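Local coordinates for extracellular ligand-binding receptor (Rhodopseudomonas palustris, PDB 3SG0), which binds small aromatic acids such as benzoylformate between its two lobes, probably as the solute receptor of an ABC-type uptake system, at residues A[304-307]-A[308-312]; A[376-380]-A[381-385]; A[329-333]-A[334-338]. All coordinates share one frame; numbering follows the deposited sequence.

Interaction 1 of 3, residues A[304-307]-A[308-312]. With 173 (benzoyl-formic acid), chain B.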
# COMPACT_ATOMS: atom_id res chain seq x y z
N PRO A 304 -15.04 5.87 -0.56
CA PRO A 304 -13.77 5.37 -1.09
C PRO A 304 -13.38 4.05 -0.44
O PRO A 304 -13.89 3.69 0.63
CB PRO A 304 -12.78 6.44 -0.65
CG PRO A 304 -13.33 6.93 0.65
CD PRO A 304 -14.84 6.90 0.48
N THR A 305 -12.47 3.33 -1.10
CA THR A 305 -11.77 2.24 -0.45
C THR A 305 -10.38 2.71 -0.03
O THR A 305 -9.91 3.78 -0.43
CB THR A 305 -11.67 1.01 -1.36
OG1 THR A 305 -10.82 1.31 -2.47
CG2 THR A 305 -13.05 0.60 -1.86
N ILE A 306 -9.71 1.89 0.77
CA ILE A 306 -8.46 2.30 1.39
C ILE A 306 -7.40 2.72 0.38
O ILE A 306 -6.58 3.59 0.65
CB ILE A 306 -7.89 1.18 2.29
CG1 ILE A 306 -6.75 1.71 3.15
CG2 ILE A 306 -7.46 -0.02 1.46
CD1 ILE A 306 -6.25 0.71 4.18
N PHE A 307 -7.39 2.11 -0.81
CA PHE A 307 -6.29 2.37 -1.72
C PHE A 307 -6.21 3.82 -2.16
O PHE A 307 -5.12 4.33 -2.42
CB PHE A 307 -6.26 1.34 -2.85
CG PHE A 307 -6.01 -0.02 -2.33
CD1 PHE A 307 -7.04 -0.93 -2.16
CD2 PHE A 307 -4.75 -0.36 -1.86
CE1 PHE A 307 -6.80 -2.18 -1.59
CE2 PHE A 307 -4.51 -1.60 -1.29
CZ PHE A 307 -5.53 -2.50 -1.15
N GLY A 308 -7.35 4.51 -2.20
CA GLY A 308 -7.33 5.93 -2.50
C GLY A 308 -6.59 6.74 -1.44
O GLY A 308 -6.00 7.79 -1.71
N VAL A 309 -6.63 6.25 -0.20
CA VAL A 309 -6.00 6.97 0.90
C VAL A 309 -4.48 6.94 0.78
O VAL A 309 -3.80 7.77 1.38
CB VAL A 309 -6.50 6.49 2.29
CG1 VAL A 309 -5.55 5.47 2.92
CG2 VAL A 309 -6.68 7.69 3.21
N HIS A 310 -3.93 6.01 0.01
CA HIS A 310 -2.48 6.00 -0.19
C HIS A 310 -2.06 7.20 -1.03
O HIS A 310 -0.97 7.74 -0.83
CB HIS A 310 -2.05 4.65 -0.77
CG HIS A 310 -2.41 3.54 0.15
ND1 HIS A 310 -2.68 2.24 -0.22
CD2 HIS A 310 -2.60 3.61 1.49
CE1 HIS A 310 -3.00 1.55 0.87
NE2 HIS A 310 -2.96 2.36 1.91
N LEU A 311 -2.93 7.64 -1.93
CA LEU A 311 -2.69 8.90 -2.64
C LEU A 311 -2.92 10.08 -1.70
O LEU A 311 -2.10 10.99 -1.60
CB LEU A 311 -3.59 8.99 -3.88
CG LEU A 311 -3.50 10.30 -4.66
CD1 LEU A 311 -2.07 10.67 -5.02
CD2 LEU A 311 -4.37 10.22 -5.90
N TRP A 312 -4.04 10.05 -0.98
CA TRP A 312 -4.38 11.13 -0.06
C TRP A 312 -3.27 11.40 0.96
O TRP A 312 -2.82 12.54 1.13
CB TRP A 312 -5.69 10.81 0.65
CG TRP A 312 -6.17 11.88 1.57
CD1 TRP A 312 -5.95 11.98 2.90
CD2 TRP A 312 -6.96 13.03 1.21
NE1 TRP A 312 -6.55 13.11 3.41
CE2 TRP A 312 -7.18 13.77 2.39
CE3 TRP A 312 -7.51 13.49 0.01
CZ2 TRP A 312 -7.92 14.95 2.40
CZ3 TRP A 312 -8.24 14.66 0.03
CH2 TRP A 312 -8.44 15.38 1.21
O1B 173 B . 2.77 -3.37 -3.17
C1 173 B . 2.04 -4.06 -3.83
O1A 173 B . 2.47 -4.77 -4.95
C2 173 B . 0.65 -4.38 -3.36
O2 173 B . 0.02 -5.27 -3.86
C1G 173 B . 0.08 -3.51 -2.28
C2D 173 B . 0.23 -2.00 -2.39
C2E 173 B . -0.31 -1.10 -1.30
C3 173 B . -1.01 -1.74 -0.09
C1E 173 B . -1.14 -3.27 -0.01
C1D 173 B . -0.61 -4.17 -1.10

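Interaction 2 of 3, residues A[376-380]-A[381-385]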
# COMPACT_ATOMS: atom_id res chain seq x y z
N GLU A 376 -10.14 -8.18 10.91
CA GLU A 376 -10.90 -9.38 10.59
C GLU A 376 -12.08 -8.99 9.72
O GLU A 376 -12.69 -7.94 9.93
CB GLU A 376 -11.40 -10.02 11.89
CG GLU A 376 -12.11 -11.36 11.73
CD GLU A 376 -12.66 -11.87 13.06
OE1 GLU A 376 -13.02 -11.03 13.91
OE2 GLU A 376 -12.72 -13.10 13.25
N ILE A 377 -12.42 -9.84 8.75
CA ILE A 377 -13.67 -9.67 8.01
C ILE A 377 -14.77 -10.35 8.81
O ILE A 377 -14.78 -11.57 8.96
CB ILE A 377 -13.58 -10.24 6.58
CG1 ILE A 377 -12.46 -9.53 5.81
CG2 ILE A 377 -14.92 -10.10 5.88
CD1 ILE A 377 -12.23 -10.09 4.42
N ARG A 378 -15.67 -9.55 9.37
CA ARG A 378 -16.78 -10.05 10.17
C ARG A 378 -18.08 -9.49 9.63
O ARG A 378 -18.25 -8.28 9.54
CB ARG A 378 -16.64 -9.62 11.63
CG ARG A 378 -15.63 -10.40 12.43
CD ARG A 378 -16.05 -10.51 13.90
NE ARG A 378 -16.40 -9.22 14.50
CZ ARG A 378 -15.51 -8.32 14.90
NH1 ARG A 378 -14.21 -8.55 14.75
NH2 ARG A 378 -15.92 -7.18 15.44
N ASP A 379 -19.01 -10.38 9.30
CA ASP A 379 -20.30 -9.98 8.75
C ASP A 379 -20.13 -9.00 7.59
O ASP A 379 -20.84 -8.00 7.49
CB ASP A 379 -21.18 -9.38 9.85
CG ASP A 379 -21.52 -10.39 10.94
OD1 ASP A 379 -21.71 -11.58 10.60
OD2 ASP A 379 -21.59 -10.00 12.12
N GLY A 380 -19.17 -9.28 6.72
CA GLY A 380 -19.01 -8.52 5.50
C GLY A 380 -18.45 -7.12 5.69
O GLY A 380 -18.67 -6.26 4.84
N ALA A 381 -17.72 -6.90 6.77
CA ALA A 381 -17.05 -5.62 7.00
C ALA A 381 -15.69 -5.83 7.65
O ALA A 381 -15.49 -6.81 8.37
CB ALA A 381 -17.91 -4.70 7.87
N PHE A 382 -14.77 -4.90 7.39
CA PHE A 382 -13.49 -4.90 8.09
C PHE A 382 -13.66 -4.39 9.52
O PHE A 382 -14.20 -3.31 9.74
CB PHE A 382 -12.46 -4.05 7.34
CG PHE A 382 -12.16 -4.56 5.96
CD1 PHE A 382 -11.57 -5.80 5.78
CD2 PHE A 382 -12.48 -3.81 4.85
CE1 PHE A 382 -11.29 -6.28 4.50
CE2 PHE A 382 -12.22 -4.27 3.57
CZ PHE A 382 -11.62 -5.51 3.39
N ARG A 383 -13.18 -5.18 10.47
CA ARG A 383 -13.31 -4.85 11.89
C ARG A 383 -11.98 -5.06 12.59
O ARG A 383 -11.17 -5.88 12.15
CB ARG A 383 -14.35 -5.76 12.55
CG ARG A 383 -15.73 -5.76 11.89
CD ARG A 383 -16.42 -4.42 12.03
NE ARG A 383 -16.53 -4.00 13.42
CZ ARG A 383 -17.52 -4.36 14.24
NH1 ARG A 383 -18.50 -5.14 13.81
NH2 ARG A 383 -17.52 -3.93 15.49
N LEU A 384 -11.74 -4.34 13.67
CA LEU A 384 -10.61 -4.69 14.52
C LEU A 384 -10.84 -6.08 15.10
O LEU A 384 -11.90 -6.37 15.65
CB LEU A 384 -10.44 -3.69 15.66
CG LEU A 384 -9.78 -2.36 15.30
CD1 LEU A 384 -9.68 -1.50 16.55
CD2 LEU A 384 -8.41 -2.57 14.68
N LYS A 385 -9.85 -6.95 14.98
CA LYS A 385 -9.94 -8.28 15.57
C LYS A 385 -9.91 -8.16 17.09
O LYS A 385 -9.07 -7.45 17.63
CB LYS A 385 -8.79 -9.16 15.10
CG LYS A 385 -8.80 -10.57 15.70
CD LYS A 385 -9.96 -11.38 15.16
CE LYS A 385 -10.00 -12.78 15.78
NZ LYS A 385 -10.46 -12.75 17.19
O HOH W 1 -19.23 -6.37 11.30
O HOH W 2 -14.22 -5.15 16.33

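Interaction 3 of 3, residues A[329-333]-A[334-338]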
# COMPACT_ATOMS: atom_id res chain seq x y z
N ALA A 329 12.68 28.36 -2.95
CA ALA A 329 12.77 28.36 -4.40
C ALA A 329 11.39 28.36 -5.03
O ALA A 329 10.39 28.12 -4.35
CB ALA A 329 13.55 27.13 -4.87
N LYS A 330 11.34 28.62 -6.33
CA LYS A 330 10.08 28.64 -7.06
C LYS A 330 9.73 27.27 -7.61
O LYS A 330 10.61 26.48 -7.95
CB LYS A 330 10.15 29.64 -8.21
CG LYS A 330 10.21 31.10 -7.77
CD LYS A 330 10.37 32.03 -8.96
CE LYS A 330 10.38 33.49 -8.51
NZ LYS A 330 11.42 33.75 -7.48
N PRO A 331 8.42 26.97 -7.72
CA PRO A 331 8.01 25.72 -8.35
C PRO A 331 8.64 25.58 -9.73
O PRO A 331 8.87 26.58 -10.42
CB PRO A 331 6.50 25.87 -8.47
CG PRO A 331 6.13 26.79 -7.35
CD PRO A 331 7.27 27.77 -7.25
N GLY A 332 8.92 24.35 -10.13
CA GLY A 332 9.45 24.08 -11.45
C GLY A 332 10.97 24.09 -11.53
O GLY A 332 11.54 23.98 -12.61
N THR A 333 11.63 24.23 -10.38
CA THR A 333 13.09 24.25 -10.32
C THR A 333 13.60 23.07 -9.52
O THR A 333 12.91 22.57 -8.63
CB THR A 333 13.62 25.53 -9.66
OG1 THR A 333 13.21 25.56 -8.28
CG2 THR A 333 13.10 26.78 -10.37
N PRO A 334 14.84 22.63 -9.81
CA PRO A 334 15.40 21.54 -9.01
C PRO A 334 15.51 21.93 -7.54
O PRO A 334 15.35 21.09 -6.67
CB PRO A 334 16.80 21.35 -9.61
CG PRO A 334 16.75 21.97 -10.95
CD PRO A 334 15.71 23.05 -10.92
N GLU A 335 15.76 23.20 -7.25
CA GLU A 335 15.90 23.65 -5.87
C GLU A 335 14.60 23.47 -5.08
O GLU A 335 14.62 23.13 -3.90
CB GLU A 335 16.37 25.11 -5.82
CG GLU A 335 17.80 25.32 -6.32
CD GLU A 335 17.94 25.33 -7.84
OE1 GLU A 335 16.92 25.43 -8.56
OE2 GLU A 335 19.09 25.26 -8.32
N PHE A 336 13.46 23.70 -5.73
CA PHE A 336 12.16 23.49 -5.09
C PHE A 336 11.93 22.01 -4.81
O PHE A 336 11.50 21.62 -3.72
CB PHE A 336 11.06 24.07 -5.98
CG PHE A 336 9.67 23.94 -5.42
CD1 PHE A 336 9.26 24.72 -4.35
CD2 PHE A 336 8.75 23.09 -6.01
CE1 PHE A 336 7.97 24.62 -3.86
CE2 PHE A 336 7.46 23.00 -5.53
CZ PHE A 336 7.07 23.76 -4.45
N ARG A 337 12.23 21.17 -5.79
CA ARG A 337 12.09 19.73 -5.62
C ARG A 337 12.99 19.23 -4.49
O ARG A 337 12.59 18.38 -3.70
CB ARG A 337 12.41 19.00 -6.91
CG ARG A 337 11.50 19.41 -8.06
CD ARG A 337 11.55 18.44 -9.22
NE ARG A 337 12.90 18.20 -9.72
CZ ARG A 337 13.47 18.88 -10.71
NH1 ARG A 337 12.84 19.90 -11.29
NH2 ARG A 337 14.70 18.56 -11.09
N ALA A 338 14.21 19.74 -4.42
CA ALA A 338 15.15 19.33 -3.39
C ALA A 338 14.66 19.77 -2.02
O ALA A 338 14.84 19.07 -1.03
CB ALA A 338 16.55 19.88 -3.67
O HOH W 3 13.26 21.83 -13.38

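Interaction 1 of 3, residues A[304-307]-A[308-312]
F307 and H310, one helical turn apart, turn their rings side by side toward the same bound benzoylformate, yet they form no regular stack: the planes stand at 80° and the centroids 5.6 Å apart. The phenylalanine edge points at the ligand, with CE2 of F307 3.7 Å from ring atom C3 of benzoylformate. H310 reaches the same C3 with its CE1, at 4.0 Å. Both rings get there by the same first torsion, CG lying anti to the carbonyl carbon (chi1 -63° and -60°), which sends them off the helix in one direction. The carbonyl O of I306 sits over the centre of one imidazole face. H310 ND1 is buried without a polar partner, consistent with a pocket wall facing an apolar phenyl group. I306 and V309 add aliphatic bulk, CG1 of I306 lying 4.0 Å from CG1 of V309. The backbone bonds are bent ones of the 3-10 kind: G308 N, V309 N and H310 N donate to the carbonyls of T305, I306 and F307, three residues back. This is the first turn of helix 306-328, presenting two aromatic rings to the phenyl end of the ligand in the cleft of a periplasmic binding protein.

Interaction 2 of 3, residues A[376-380]-A[381-385]
In the conformer described here, one of two modelled, R378 leans across the hairpin toward R383, its CB 4.0 Å from CG of R383. The chain bends at chi2 and chi3 (-148° and -51°), laying the guanidinium over the neighbouring strand, where CZ of R378 comes 3.7 Å from CB of R383. At the tip NH1 serves two acceptors near the guanidinium plane: OE1 of E376 in a 2.9 Å salt bridge, and the carbonyl O of L384 in a weak bond. NH2 donates to a water that also binds L384 O, and sits over the centre of the R383 guanidinium, the planes 53° apart. These like charges are probably tolerable because R383 is paired with D277 and R378 with E376. CD of K385 lies against the same glutamate, 3.3 Å from its OE1. On the other face I377 and F382 run alongside each other, CG1 of I377 3.7 Å from CE1 of F382, packed against helix 252-258. E376 and R383 exchange two backbone bonds. D379 and G380 both take positive phi, which glycine readily allows, in the type I' turn from R378 to A381, the two-residue reversal characteristic of a beta hairpin.

Interaction 3 of 3, residues A[329-333]-A[334-338]
A329 turns its methyl group toward the first turn of helix 334-344, where CB of A329 packs 3.6 Å from CB of E335; so small a side chain lets the loop come close to the helix. K330 contributes its backbone. Its carbonyl O accepts a 2.8 Å hydrogen bond from OG1 of T333, in the carbonyl plane, and lies beside CB of F336. P331 lays its CA over one face of the F336 ring, a CH-pi contact 3.9 Å from the centroid, while CB of P331 lies over the same face, 4.2 Å from CE2 of F336. The F336 ring is swung back to this loop because CG stands anti to the backbone N (chi1 -179°), and it also packs on L326 and I28. G332 takes the positive-phi position of the type II turn from K330 to T333, where a side chain would collide with the preceding carbonyl; its O reaches NH1 of R337 through a water. That arginine has its stronger tie in the carbonyl O of K113, to which its NE donates. T333 then caps the helix: with chi1 at 65°, OG1 sits between the backbone N and the carbonyl carbon and accepts from F336 N at 3.2 Å, while T333 O receives R337 N with an angle of 169° at the hydrogen. A valine in its place would probably leave F336 N with only its weak bond to the carbonyl of that residue and take the hydroxyl donor from K330 O. P334 follows as the first helical residue, where its ring holds phi near the helical value and no N-H is needed. A single hydroxyl thus satisfies polar groups of both turn and helix, while the proline-phenylalanine contact supplies the apolar half of the junction.

How the interactions relate
Along the chain, interaction 1 comes first, then interaction 3, then interaction 2. The first two belong to consecutive helices: interaction 1 opens helix 306-328, and interaction 3 joins the end of that helix to helix 334-344, their centres about 27 Å apart. One long helix therefore runs from the ligand pocket to a surface turn. Interaction 2 belongs to a small antiparallel sheet of strands 266-269, 373-378 and 381-384, with its centre about 19 Å from that of interaction 1. Interactions 2 and 3 lie on opposite sides of the chain's centre, with their centres about 45 Å apart. Of the three, interaction 1 alone touches benzoylformate; the others shape a helix start and a hairpin at the periphery.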